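Local coordinates for nucleoporin nup120 (Schizosaccharomyces pombe, PDB 4GQ2), which serves as a structural constituent of the nuclear pore complex, whose nucleoporins build the pore and can dock transiently associated transport factors, at residues V89-K94 / S671-A676; E96-F101 / M761-S766; S677-L682 / F773-N778. One frame throughout, in Å; residues are numbered along the deposited sequence.

Contact 1: residues V89-K94 / S671-A676; sequences VSLNSK and SLFLCA
The backbone of V89-K94, a loop without regular structure that follows strand 83-88, passes the first turn of helix 672-703 so closely that the CA atoms of L91 and L674 are 5.4 Å apart. The contact joins the β-propeller to the helical domain, and its polar centre is an N-cap. S671 stands just before the helix, and its hydroxyl works in two directions: OG accepts from L674 N in a capping bond of 2.9 Å and donates to S90 O at 2.8 Å. Seen from S90, the donor stands nearly in line with the C=O and is tilted modestly from the carbonyl plane. The chi1 of S671, 75°, places OG between the backbone N and the carbonyl carbon, a position from which it serves both partners. An alanine here would remove the hydroxyl, and is likely to leave L674 N without its cap and the S90 carbonyl without this donor. Beside the cap, the F673 side chain leaves the helix toward the loop, and with CG anti to the backbone N (chi1 -179°) its ring is carried beneath V89. V89 lies over one face in a CH-pi contact, its CB 4.2 Å from the ring centroid and 21° off the normal, while F17 stacks with the same ring. L91 comes in at the ring edge instead, its CD1 3.4 Å from F673 CD2. The carbonyl of V89 is hydrogen-bonded to Y533 OH, and V89 O also lies 3.3 Å from F673 CD2. The next residue, L674, crosses L91 at about a right angle and sends one methyl to the loop backbone: L674 CD1 rests 3.5 Å from L91 O.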
loop_
_atom_site.group_PDB
_atom_site.type_symbol
_atom_site.label_atom_id
_atom_site.label_comp_id
_atom_site.label_asym_id
_atom_site.label_seq_id
_atom_site.Cartn_x
_atom_site.Cartn_y
_atom_site.Cartn_z
ATOM N N VAL A 89 -11.229 -12.536 -15.216
ATOM C CA VAL A 89 -9.984 -11.823 -15.490
ATOM C C VAL A 89 -10.129 -10.880 -16.679
ATOM O O VAL A 89 -9.132 -10.517 -17.312
ATOM C CB VAL A 89 -8.798 -12.793 -15.707
ATOM C CG1 VAL A 89 -8.542 -13.616 -14.452
ATOM C CG2 VAL A 89 -9.055 -13.713 -16.898
ATOM N N SER A 90 -11.372 -10.483 -16.968
ATOM C CA SER A 90 -11.678 -9.583 -18.086
ATOM C C SER A 90 -10.942 -8.264 -17.941
ATOM O O SER A 90 -10.931 -7.676 -16.863
ATOM C CB SER A 90 -13.178 -9.292 -18.164
ATOM O OG SER A 90 -13.938 -10.477 -18.035
ATOM N N LEU A 91 -10.336 -7.810 -19.036
ATOM C CA LEU A 91 -9.614 -6.535 -19.086
ATOM C C LEU A 91 -10.463 -5.418 -19.686
ATOM O O LEU A 91 -10.283 -4.245 -19.345
ATOM C CB LEU A 91 -8.309 -6.686 -19.881
ATOM C CG LEU A 91 -6.974 -6.830 -19.135
ATOM C CD1 LEU A 91 -7.153 -7.444 -17.764
ATOM C CD2 LEU A 91 -5.965 -7.633 -19.947
ATOM N N ASN A 92 -11.379 -5.790 -20.582
ATOM C CA ASN A 92 -12.284 -4.838 -21.230
ATOM C C ASN A 92 -13.381 -4.363 -20.290
ATOM O O ASN A 92 -13.735 -5.056 -19.334
ATOM C CB ASN A 92 -12.923 -5.458 -22.477
ATOM C CG ASN A 92 -11.922 -5.709 -23.590
ATOM O OD1 ASN A 92 -11.074 -4.864 -23.892
ATOM N ND2 ASN A 92 -12.019 -6.880 -24.212
ATOM N N SER A 93 -13.906 -3.175 -20.558
ATOM C CA SER A 93 -15.052 -2.670 -19.807
ATOM C C SER A 93 -16.334 -3.315 -20.325
ATOM O O SER A 93 -16.471 -3.558 -21.527
ATOM C CB SER A 93 -15.142 -1.139 -19.889
ATOM O OG SER A 93 -14.820 -0.655 -21.182
ATOM N N LYS A 94 -17.259 -3.611 -19.418
ATOM C CA LYS A 94 -18.559 -4.140 -19.810
ATOM C C LYS A 94 -19.692 -3.157 -19.527
ATOM O O LYS A 94 -19.474 -2.082 -18.966
ATOM C CB LYS A 94 -18.829 -5.493 -19.137
ATOM C CG LYS A 94 -18.508 -6.697 -20.015
ATOM C CD LYS A 94 -17.098 -7.233 -19.794
ATOM C CE LYS A 94 -17.097 -8.541 -19.010
ATOM N NZ LYS A 94 -17.645 -8.415 -17.630
ATOM N N SER A 671 -12.802 -2.920 -15.133
ATOM C CA SER A 671 -12.972 -4.054 -14.237
ATOM C C SER A 671 -12.037 -3.870 -13.048
ATOM O O SER A 671 -11.018 -3.176 -13.151
ATOM C CB SER A 671 -12.627 -5.355 -14.949
ATOM O OG SER A 671 -11.220 -5.483 -15.082
ATOM N N LEU A 672 -12.366 -4.501 -11.926
ATOM C CA LEU A 672 -11.470 -4.491 -10.778
ATOM C C LEU A 672 -10.112 -5.084 -11.145
ATOM O O LEU A 672 -9.070 -4.521 -10.801
ATOM C CB LEU A 672 -12.089 -5.230 -9.594
ATOM C CG LEU A 672 -13.276 -4.499 -8.955
ATOM C CD1 LEU A 672 -14.004 -5.430 -7.989
ATOM C CD2 LEU A 672 -12.854 -3.176 -8.293
ATOM N N PHE A 673 -10.132 -6.197 -11.876
ATOM C CA PHE A 673 -8.906 -6.864 -12.294
ATOM C C PHE A 673 -7.990 -5.953 -13.109
ATOM O O PHE A 673 -6.758 -6.016 -12.970
ATOM C CB PHE A 673 -9.207 -8.165 -13.045
ATOM C CG PHE A 673 -7.974 -8.909 -13.479
ATOM C CD1 PHE A 673 -7.145 -9.521 -12.544
ATOM C CD2 PHE A 673 -7.637 -8.986 -14.816
ATOM C CE1 PHE A 673 -6.009 -10.202 -12.947
ATOM C CE2 PHE A 673 -6.498 -9.660 -15.225
ATOM C CZ PHE A 673 -5.683 -10.270 -14.290
ATOM N N LEU A 674 -8.585 -5.100 -13.943
ATOM C CA LEU A 674 -7.810 -4.097 -14.667
ATOM C C LEU A 674 -7.086 -3.137 -13.712
ATOM O O LEU A 674 -5.880 -2.911 -13.846
ATOM C CB LEU A 674 -8.675 -3.305 -15.639
ATOM C CG LEU A 674 -7.730 -2.389 -16.422
ATOM C CD1 LEU A 674 -7.462 -2.899 -17.831
ATOM C CD2 LEU A 674 -8.227 -0.959 -16.423
ATOM N N CYS A 675 -7.828 -2.583 -12.760
ATOM C CA CYS A 675 -7.266 -1.683 -11.759
ATOM C C CYS A 675 -6.114 -2.335 -11.003
ATOM O O CYS A 675 -5.063 -1.716 -10.820
ATOM C CB CYS A 675 -8.345 -1.218 -10.776
ATOM S SG CYS A 675 -9.684 -0.313 -11.573
ATOM N N ALA A 676 -6.305 -3.588 -10.590
ATOM C CA ALA A 676 -5.256 -4.341 -9.897
ATOM C C ALA A 676 -4.018 -4.520 -10.774
ATOM O O ALA A 676 -2.892 -4.373 -10.306
ATOM C CB ALA A 676 -5.784 -5.687 -9.445
#

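Contact 2: residues E96-F101 / M761-S766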
loop_
_atom_site.group_PDB
_atom_site.type_symbol
_atom_site.label_atom_id
_atom_site.label_comp_id
_atom_site.label_asym_id
_atom_site.label_seq_id
_atom_site.Cartn_x
_atom_site.Cartn_y
_atom_site.Cartn_z
ATOM N N GLU A 96 -21.802 -4.108 -17.514
ATOM C CA GLU A 96 -22.241 -5.027 -16.459
ATOM C C GLU A 96 -21.740 -4.661 -15.055
ATOM O O GLU A 96 -20.752 -3.940 -14.921
ATOM C CB GLU A 96 -21.833 -6.464 -16.817
ATOM C CG GLU A 96 -22.408 -6.968 -18.138
ATOM C CD GLU A 96 -22.580 -8.477 -18.185
ATOM O OE1 GLU A 96 -23.129 -9.049 -17.217
ATOM O OE2 GLU A 96 -22.184 -9.092 -19.200
ATOM N N PRO A 97 -22.424 -5.163 -14.001
ATOM C CA PRO A 97 -21.940 -4.956 -12.629
ATOM C C PRO A 97 -20.584 -5.627 -12.432
ATOM O O PRO A 97 -20.291 -6.637 -13.081
ATOM C CB PRO A 97 -22.992 -5.662 -11.762
ATOM C CG PRO A 97 -24.178 -5.871 -12.645
ATOM C CD PRO A 97 -23.627 -6.014 -14.032
ATOM N N LEU A 98 -19.771 -5.064 -11.542
ATOM C CA LEU A 98 -18.424 -5.563 -11.295
ATOM C C LEU A 98 -18.415 -6.990 -10.771
ATOM O O LEU A 98 -19.327 -7.406 -10.052
ATOM C CB LEU A 98 -17.699 -4.663 -10.301
ATOM C CG LEU A 98 -17.561 -3.184 -10.656
ATOM C CD1 LEU A 98 -16.911 -2.456 -9.492
ATOM C CD2 LEU A 98 -16.773 -2.971 -11.941
ATOM N N SER A 99 -17.374 -7.732 -11.139
ATOM C CA SER A 99 -17.138 -9.057 -10.578
ATOM C C SER A 99 -16.530 -8.910 -9.189
ATOM O O SER A 99 -15.349 -8.613 -9.049
ATOM C CB SER A 99 -16.207 -9.865 -11.481
ATOM O OG SER A 99 -16.751 -10.002 -12.779
ATOM N N LYS A 100 -17.349 -9.098 -8.162
ATOM C CA LYS A 100 -16.901 -8.951 -6.781
ATOM C C LYS A 100 -16.757 -10.307 -6.112
ATOM O O LYS A 100 -16.447 -10.397 -4.919
ATOM C CB LYS A 100 -17.887 -8.087 -5.994
ATOM C CG LYS A 100 -17.907 -6.613 -6.373
ATOM C CD LYS A 100 -19.185 -5.963 -5.862
ATOM C CE LYS A 100 -19.076 -4.448 -5.790
ATOM N NZ LYS A 100 -20.361 -3.825 -5.354
ATOM N N PHE A 101 -16.990 -11.366 -6.884
ATOM C CA PHE A 101 -16.955 -12.724 -6.349
ATOM C C PHE A 101 -16.315 -13.674 -7.340
ATOM O O PHE A 101 -16.425 -13.479 -8.558
ATOM C CB PHE A 101 -18.373 -13.216 -5.997
ATOM C CG PHE A 101 -19.115 -12.298 -5.065
ATOM C CD1 PHE A 101 -18.931 -12.387 -3.685
ATOM C CD2 PHE A 101 -19.967 -11.315 -5.567
ATOM C CE1 PHE A 101 -19.595 -11.524 -2.823
ATOM C CE2 PHE A 101 -20.628 -10.444 -4.711
ATOM C CZ PHE A 101 -20.442 -10.554 -3.338
ATOM N N MET A 761 -18.656 5.070 -12.363
ATOM C CA MET A 761 -17.382 4.442 -12.044
ATOM C C MET A 761 -17.571 3.709 -10.714
ATOM O O MET A 761 -17.399 4.273 -9.627
ATOM C CB MET A 761 -16.250 5.470 -11.986
ATOM C CG MET A 761 -14.861 4.877 -12.189
ATOM S SD MET A 761 -14.157 5.075 -13.841
ATOM C CE MET A 761 -13.294 6.642 -13.712
ATOM N N GLU A 762 -17.970 2.446 -10.832
ATOM C CA GLU A 762 -18.305 1.590 -9.703
ATOM C C GLU A 762 -17.028 1.055 -9.072
ATOM O O GLU A 762 -16.984 0.755 -7.881
ATOM C CB GLU A 762 -19.153 0.433 -10.221
ATOM C CG GLU A 762 -19.987 -0.309 -9.192
ATOM C CD GLU A 762 -20.916 -1.311 -9.853
ATOM O OE1 GLU A 762 -21.632 -0.914 -10.801
ATOM O OE2 GLU A 762 -20.927 -2.493 -9.437
ATOM N N ALA A 763 -15.989 0.928 -9.893
ATOM C CA ALA A 763 -14.712 0.383 -9.460
ATOM C C ALA A 763 -14.088 1.256 -8.382
ATOM O O ALA A 763 -13.412 0.748 -7.498
ATOM C CB ALA A 763 -13.773 0.224 -10.647
ATOM N N LEU A 764 -14.361 2.560 -8.429
ATOM C CA LEU A 764 -13.796 3.517 -7.471
ATOM C C LEU A 764 -14.172 3.240 -6.016
ATOM O O LEU A 764 -13.429 3.598 -5.095
ATOM C CB LEU A 764 -14.177 4.948 -7.849
ATOM C CG LEU A 764 -13.377 5.575 -8.992
ATOM C CD1 LEU A 764 -13.975 6.917 -9.407
ATOM C CD2 LEU A 764 -11.907 5.736 -8.642
ATOM N N ALA A 765 -15.315 2.590 -5.821
ATOM C CA ALA A 765 -15.842 2.306 -4.486
ATOM C C ALA A 765 -15.577 0.876 -4.004
ATOM O O ALA A 765 -15.909 0.539 -2.865
ATOM C CB ALA A 765 -17.336 2.610 -4.444
ATOM N N SER A 766 -14.978 0.043 -4.857
ATOM C CA SER A 766 -14.805 -1.390 -4.556
ATOM C C SER A 766 -13.333 -1.813 -4.572
ATOM O O SER A 766 -12.968 -2.896 -4.120
ATOM C CB SER A 766 -15.609 -2.236 -5.550
ATOM O OG SER A 766 -16.940 -1.754 -5.689
#
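L98 and E762 lie alongside each other, pointing opposite ways, and their side chains carry most of this meeting between a propeller loop and the loop that precedes helix 770-777. L98 has CG anti to its carbonyl carbon (chi1 -57°), which brings CG up against E762, and the extended chi2 carries CD1 on to the backbone of 761-766, 3.5 Å from A763 N; the same methyl also packs on the CB of A763. E762 leaves its backbone with CG anti to N (chi1 -160°) and stays extended beyond it. Its methylene carbons therefore run along the leucine, with E762 CB 3.7 Å from L98 CD1, and the carboxylate ends beside the loop, where OE2 lies 3.6 Å from L98 CG. K100 is likewise extended beyond CG and reaches across to S766: its CE, not the ammonium nitrogen, makes the closest approach, 3.4 Å from S766 OG. The same hydroxyl also makes a weak hydrogen bond to E762 O. Within the propeller loop, E96 forms a salt bridge with K145. Between the segments, K100 NZ and E762 OE2 remain 4.3 Å apart, beyond a salt bridge. With no hydrogen bond across the contact, cohesion probably rests on aliphatic packing around L98, while the nearby opposite charges may add a modest electrostatic attraction.

Contact 3: residues S677-L682 / F773-N778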
loop_
_atom_site.group_PDB
_atom_site.type_symbol
_atom_site.label_atom_id
_atom_site.label_comp_id
_atom_site.label_asym_id
_atom_site.label_seq_id
_atom_site.Cartn_x
_atom_site.Cartn_y
_atom_site.Cartn_z
ATOM N N SER A 677 -4.236 -4.819 -12.051
ATOM C CA SER A 677 -3.141 -5.062 -12.987
ATOM C C SER A 677 -2.327 -3.798 -13.222
ATOM O O SER A 677 -1.094 -3.816 -13.142
ATOM C CB SER A 677 -3.691 -5.592 -14.312
ATOM O OG SER A 677 -4.325 -6.848 -14.112
ATOM N N VAL A 678 -3.030 -2.700 -13.497
ATOM C CA VAL A 678 -2.404 -1.403 -13.720
ATOM C C VAL A 678 -1.592 -0.964 -12.502
ATOM O O VAL A 678 -0.428 -0.552 -12.645
ATOM C CB VAL A 678 -3.450 -0.332 -14.100
ATOM C CG1 VAL A 678 -2.837 1.060 -14.067
ATOM C CG2 VAL A 678 -4.031 -0.632 -15.481
ATOM N N ALA A 679 -2.194 -1.081 -11.313
ATOM C CA ALA A 679 -1.523 -0.728 -10.056
ATOM C C ALA A 679 -0.204 -1.466 -9.854
ATOM O O ALA A 679 0.772 -0.873 -9.408
ATOM C CB ALA A 679 -2.443 -0.950 -8.863
ATOM N N ARG A 680 -0.167 -2.749 -10.199
ATOM C CA ARG A 680 1.054 -3.539 -10.038
ATOM C C ARG A 680 2.143 -3.088 -11.002
ATOM O O ARG A 680 3.300 -2.924 -10.604
ATOM C CB ARG A 680 0.758 -5.042 -10.158
ATOM C CG ARG A 680 0.010 -5.572 -8.937
ATOM C CD ARG A 680 -0.450 -7.022 -9.054
ATOM N NE ARG A 680 -1.109 -7.436 -7.816
ATOM C CZ ARG A 680 -0.498 -8.001 -6.776
ATOM N NH1 ARG A 680 0.801 -8.280 -6.819
ATOM N NH2 ARG A 680 -1.203 -8.311 -5.692
ATOM N N VAL A 681 1.768 -2.853 -12.260
ATOM C CA VAL A 681 2.723 -2.348 -13.247
ATOM C C VAL A 681 3.218 -0.942 -12.870
ATOM O O VAL A 681 4.425 -0.685 -12.920
ATOM C CB VAL A 681 2.143 -2.364 -14.681
ATOM C CG1 VAL A 681 3.061 -1.634 -15.648
ATOM C CG2 VAL A 681 1.912 -3.792 -15.144
ATOM N N LEU A 682 2.297 -0.050 -12.482
ATOM C CA LEU A 682 2.673 1.292 -12.011
ATOM C C LEU A 682 3.670 1.244 -10.850
ATOM O O LEU A 682 4.709 1.908 -10.893
ATOM C CB LEU A 682 1.443 2.122 -11.617
ATOM C CG LEU A 682 0.601 2.628 -12.793
ATOM C CD1 LEU A 682 -0.631 3.369 -12.300
ATOM C CD2 LEU A 682 1.426 3.494 -13.745
ATOM N N PHE A 773 -7.237 2.870 -6.996
ATOM C CA PHE A 773 -8.174 3.992 -7.121
ATOM C C PHE A 773 -7.635 5.014 -8.139
ATOM O O PHE A 773 -8.353 5.423 -9.055
ATOM C CB PHE A 773 -8.352 4.623 -5.740
ATOM C CG PHE A 773 -9.390 5.706 -5.668
ATOM C CD1 PHE A 773 -9.078 7.012 -6.011
ATOM C CD2 PHE A 773 -10.662 5.433 -5.170
ATOM C CE1 PHE A 773 -10.023 8.022 -5.902
ATOM C CE2 PHE A 773 -11.613 6.438 -5.061
ATOM C CZ PHE A 773 -11.293 7.738 -5.423
ATOM N N PHE A 774 -6.373 5.414 -7.982
ATOM C CA PHE A 774 -5.705 6.265 -8.972
ATOM C C PHE A 774 -5.777 5.648 -10.370
ATOM O O PHE A 774 -6.045 6.342 -11.354
ATOM C CB PHE A 774 -4.240 6.471 -8.584
ATOM C CG PHE A 774 -3.437 7.247 -9.598
ATOM C CD1 PHE A 774 -3.587 8.630 -9.721
ATOM C CD2 PHE A 774 -2.521 6.601 -10.414
ATOM C CE1 PHE A 774 -2.829 9.347 -10.628
ATOM C CE2 PHE A 774 -1.764 7.316 -11.338
ATOM C CZ PHE A 774 -1.920 8.693 -11.447
ATOM N N SER A 775 -5.533 4.342 -10.446
ATOM C CA SER A 775 -5.534 3.632 -11.716
ATOM C C SER A 775 -6.888 3.763 -12.391
ATOM O O SER A 775 -6.972 4.010 -13.591
ATOM C CB SER A 775 -5.167 2.163 -11.503
ATOM O OG SER A 775 -3.819 2.044 -11.077
ATOM N N ALA A 776 -7.948 3.630 -11.602
ATOM C CA ALA A 776 -9.307 3.721 -12.120
ATOM C C ALA A 776 -9.628 5.112 -12.674
ATOM O O ALA A 776 -10.309 5.222 -13.691
ATOM C CB ALA A 776 -10.309 3.302 -11.062
ATOM N N LEU A 777 -9.113 6.164 -12.035
ATOM C CA LEU A 777 -9.347 7.543 -12.497
ATOM C C LEU A 777 -8.683 7.847 -13.840
ATOM O O LEU A 777 -9.088 8.774 -14.542
ATOM C CB LEU A 777 -8.866 8.568 -11.465
ATOM C CG LEU A 777 -9.604 8.637 -10.128
ATOM C CD1 LEU A 777 -8.809 9.455 -9.119
ATOM C CD2 LEU A 777 -11.002 9.205 -10.323
ATOM N N ASN A 778 -7.655 7.077 -14.184
ATOM C CA ASN A 778 -6.917 7.296 -15.419
ATOM C C ASN A 778 -7.260 6.259 -16.477
ATOM O O ASN A 778 -6.537 6.109 -17.465
ATOM C CB ASN A 778 -5.418 7.293 -15.136
ATOM C CG ASN A 778 -4.970 8.532 -14.401
ATOM O OD1 ASN A 778 -4.772 9.580 -15.004
ATOM N ND2 ASN A 778 -4.809 8.419 -13.085
#
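S775 OG is hydrogen-bonded back to L771 O within its own helix, and the hydroxyl so held is met by three residues of helix 672-703. V678 CG1 lies 3.3 Å from S775 OG, A679 offers its backbone and methyl, and L682 closes in with CD1 at 3.7 Å from the same oxygen. The serine projects toward the facing helix, and its small size is consistent with the close approach there, a CA separation of 6.2 Å between A679 and S775. In V678, CG1 stands anti to the backbone N (chi1 169°), which directs this branch onto both CB and OG of the serine. L682 also meets F774, crossing it at about a right angle: its CD1 lies near the plane of the ring, at the edge, 4.2 Å from F774 CD2. On one face of that ring sits the amide nitrogen of N778, which donates to F774 O over 3.0 Å. L791 and T794 of helix 790-803 pack on V678 as well. The axes of the two short segments approach to 8.9 Å at 108°, a steep helix-helix crossing centred on small residues within the α-helical part of the nucleoporin.

Helix 672-703 enters both contact 1, through its capped N-terminus, and contact 3, through its next turns; contacts 1 and 2 draw on the same propeller loop between strands 83-88 and 101-106. Contacts 1 and 3 are buried, whereas contact 2 is partly exposed, and its centre lies about 17 Å from the centre of the chain, against about 10 and 8 Å for the others. Chemistry follows place: a hydrogen bond spans contact 1, extended charged side chains take part in contact 2 without a salt bridge, and contact 3 is held by packing alone between two helices. L672 bridges contacts 1 and 2 by touching L98, and L764 packs on F773 and A776, tying contact 2 to contact 3.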